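PDB 1ZSW: glyoxalase family protein from Bacillus cereus, which is of unknown function but binds a zinc ion and belongs to the glyoxalase/bleomycin resistance/dioxygenase superfamily. Local coordinates for residues 117-122 with 129-134. Numbering follows the deposited sequence. Where two conformers were deposited one is given.
Sequences YWKERF and HSEMTT
Lys-119 reaches from the helix to three consecutive residues of 129-134, and its chain can be traced atom by atom. CB itself does not point at 129-134; with CG anti to the backbone N (chi1 -170°) and bends at chi2 and chi4, the far end of the chain comes over to it. CG of Lys-119 passes 4.1 Å from CD2 of His-129. Further out, CE of Lys-119 lies in the plane of the imidazole at its edge, 3.8 Å from CD2 of His-129; the two side chains cross at about a right angle. CE of Lys-119 also lies 3.5 Å from the backbone O of Ser-130 and 3.4 Å from OE1 of Glu-131. At the tip, NZ of Lys-119 forms a salt bridge with OE2 of Glu-131 at 3.2 Å, approaching from above the carboxylate, 38° out of its plane; the bond to OE1 is weak. A water within hydrogen-bonding distance of both NZ of Lys-119, from which it accepts, and NE2 of His-129 links the amine to the ring.

One face of that ring is taken by Phe-122. CB of Phe-122 sits 3.9 Å from the His-129 ring centroid and 23° off the normal, the geometry of a CH-pi contact, whereas the two rings themselves meet only obliquely. The imidazole is therefore bounded by a methylene over one face and another at its edge, while ND1 hydrogen-bonds to the carbonyl of Val-127, which should help fix its rotation. Behind the contact, the buried Phe-122 continues inward to Leu-141, Phe-143 and Leu-153.

The result is a surface contact that fastens one flank of helix 112-124 to the chain following it, where Ser-130 pairs through its backbone with Gln-142 of strand 138-144: a helix packed beside the antiparallel strands that follow it, as in the βαβββ module of the vicinal oxygen chelate fold.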
loop_
_atom_site.group_PDB
_atom_site.type_symbol
_atom_site.label_atom_id
_atom_site.label_comp_id
_atom_site.label_asym_id
_atom_site.label_seq_id
_atom_site.Cartn_x
_atom_site.Cartn_y
_atom_site.Cartn_z
ATOM N N TYR A 117 23.270 0.747 -4.215
ATOM C CA TYR A 117 22.797 1.523 -5.349
ATOM C C TYR A 117 21.866 2.659 -4.902
ATOM O O TYR A 117 22.011 3.827 -5.284
ATOM C CB TYR A 117 22.085 0.604 -6.369
ATOM C CG TYR A 117 21.376 1.412 -7.416
ATOM C CD1 TYR A 117 20.060 1.854 -7.215
ATOM C CD2 TYR A 117 22.020 1.781 -8.600
ATOM C CE1 TYR A 117 19.413 2.634 -8.154
ATOM C CE2 TYR A 117 21.382 2.553 -9.549
ATOM C CZ TYR A 117 20.072 2.970 -9.336
ATOM O OH TYR A 117 19.465 3.767 -10.262
ATOM N N TRP A 118 20.885 2.308 -4.064
ATOM C CA TRP A 118 19.940 3.283 -3.540
ATOM C C TRP A 118 20.509 4.367 -2.649
ATOM O O TRP A 118 20.138 5.538 -2.755
ATOM C CB TRP A 118 18.762 2.540 -2.880
ATOM C CG TRP A 118 17.826 2.007 -3.988
ATOM C CD1 TRP A 118 17.633 0.723 -4.357
ATOM C CD2 TRP A 118 16.986 2.809 -4.802
ATOM N NE1 TRP A 118 16.735 0.673 -5.434
ATOM C CE2 TRP A 118 16.322 1.944 -5.698
ATOM C CE3 TRP A 118 16.765 4.192 -4.894
ATOM C CZ2 TRP A 118 15.409 2.423 -6.671
ATOM C CZ3 TRP A 118 15.841 4.677 -5.849
ATOM C CH2 TRP A 118 15.212 3.775 -6.741
ATOM N N LYS A 119 21.453 3.989 -1.782
ATOM C CA LYS A 119 22.143 4.976 -0.968
ATOM C C LYS A 119 22.807 6.027 -1.857
ATOM O O LYS A 119 22.639 7.221 -1.620
ATOM C CB LYS A 119 23.175 4.306 -0.038
ATOM C CG LYS A 119 23.747 5.280 0.993
ATOM C CD LYS A 119 23.978 4.610 2.329
ATOM C CE LYS A 119 23.986 5.650 3.453
ATOM N NZ LYS A 119 25.048 6.682 3.251
ATOM N N GLU A 120 23.548 5.604 -2.885
ATOM C CA GLU A 120 24.166 6.600 -3.782
ATOM C C GLU A 120 23.128 7.455 -4.504
ATOM O O GLU A 120 23.273 8.679 -4.601
ATOM C CB GLU A 120 25.159 5.966 -4.766
ATOM C CG GLU A 120 25.609 6.892 -5.923
ATOM C CD GLU A 120 26.300 8.181 -5.474
ATOM O OE1 GLU A 120 27.066 8.161 -4.481
ATOM O OE2 GLU A 120 26.083 9.219 -6.141
ATOM N N ARG A 121 22.057 6.819 -4.980
ATOM C CA ARG A 121 21.005 7.556 -5.673
ATOM C C ARG A 121 20.324 8.606 -4.785
ATOM O O ARG A 121 20.025 9.709 -5.222
ATOM C CB ARG A 121 19.963 6.568 -6.227
ATOM C CG ARG A 121 18.951 7.231 -7.176
ATOM C CD ARG A 121 18.226 6.171 -8.018
ATOM N NE ARG A 121 17.285 6.832 -8.937
ATOM C CZ ARG A 121 17.614 7.292 -10.139
ATOM N NH1 ARG A 121 16.695 7.882 -10.897
ATOM N NH2 ARG A 121 18.876 7.178 -10.574
ATOM N N PHE A 122 20.083 8.246 -3.526
ATOM C CA PHE A 122 19.501 9.162 -2.569
ATOM C C PHE A 122 20.439 10.346 -2.293
ATOM O O PHE A 122 19.974 11.483 -2.128
ATOM C CB PHE A 122 19.163 8.422 -1.263
ATOM C CG PHE A 122 17.956 7.494 -1.363
ATOM C CD1 PHE A 122 17.768 6.482 -0.428
ATOM C CD2 PHE A 122 17.009 7.648 -2.383
ATOM C CE1 PHE A 122 16.654 5.606 -0.484
ATOM C CE2 PHE A 122 15.894 6.784 -2.459
ATOM C CZ PHE A 122 15.715 5.771 -1.511
ATOM N N HIS A 129 17.722 10.145 4.042
ATOM C CA HIS A 129 17.891 8.696 4.175
ATOM C C HIS A 129 18.820 8.363 5.318
ATOM O O HIS A 129 19.628 9.206 5.734
ATOM C CB HIS A 129 18.429 8.058 2.890
ATOM C CG HIS A 129 19.814 8.508 2.532
ATOM N ND1 HIS A 129 20.065 9.752 2.013
ATOM C CD2 HIS A 129 21.012 7.893 2.641
ATOM C CE1 HIS A 129 21.364 9.890 1.803
ATOM N NE2 HIS A 129 21.962 8.774 2.173
ATOM N N SER A 130 18.688 7.133 5.795
ATOM C CA SER A 130 19.427 6.606 6.935
ATOM C C SER A 130 20.744 6.026 6.457
ATOM O O SER A 130 21.090 6.112 5.273
ATOM C CB SER A 130 18.575 5.539 7.635
ATOM O OG SER A 130 18.557 4.280 6.947
ATOM N N GLU A 131 21.530 5.475 7.384
ATOM C CA GLU A 131 22.601 4.609 6.966
ATOM C C GLU A 131 22.052 3.201 6.880
ATOM O O GLU A 131 20.902 2.950 7.276
ATOM C CB GLU A 131 23.762 4.682 7.982
ATOM C CG GLU A 131 24.353 6.077 8.069
ATOM C CD GLU A 131 25.111 6.474 6.818
ATOM O OE1 GLU A 131 25.895 5.642 6.319
ATOM O OE2 GLU A 131 24.926 7.621 6.342
ATOM N N MET A 132 22.861 2.272 6.389
ATOM C CA MET A 132 22.468 0.877 6.307
ATOM C C MET A 132 22.017 0.351 7.664
ATOM O O MET A 132 22.687 0.541 8.667
ATOM C CB MET A 132 23.613 0.032 5.768
ATOM C CG MET A 132 24.023 0.385 4.340
ATOM S SD MET A 132 22.817 -0.257 3.154
ATOM C CE MET A 132 23.388 -1.957 3.051
ATOM N N THR A 133 20.882 -0.311 7.696
ATOM C CA THR A 133 20.305 -0.727 8.988
ATOM C C THR A 133 19.560 -2.064 8.872
ATOM O O THR A 133 19.784 -2.830 7.925
ATOM C CB THR A 133 19.468 0.451 9.616
ATOM O OG1 THR A 133 19.086 0.156 10.978
ATOM C CG2 THR A 133 18.198 0.799 8.744
ATOM N N THR A 134 18.681 -2.310 9.833
ATOM C CA THR A 134 17.896 -3.516 9.897
ATOM C C THR A 134 16.473 -2.990 10.102
ATOM O O THR A 134 16.288 -1.968 10.763
ATOM C CB THR A 134 18.418 -4.376 11.059
ATOM O OG1 THR A 134 19.792 -4.737 10.776
ATOM C CG2 THR A 134 17.600 -5.627 11.243
HETATM O O HOH W 1 24.585 9.008 2.569
#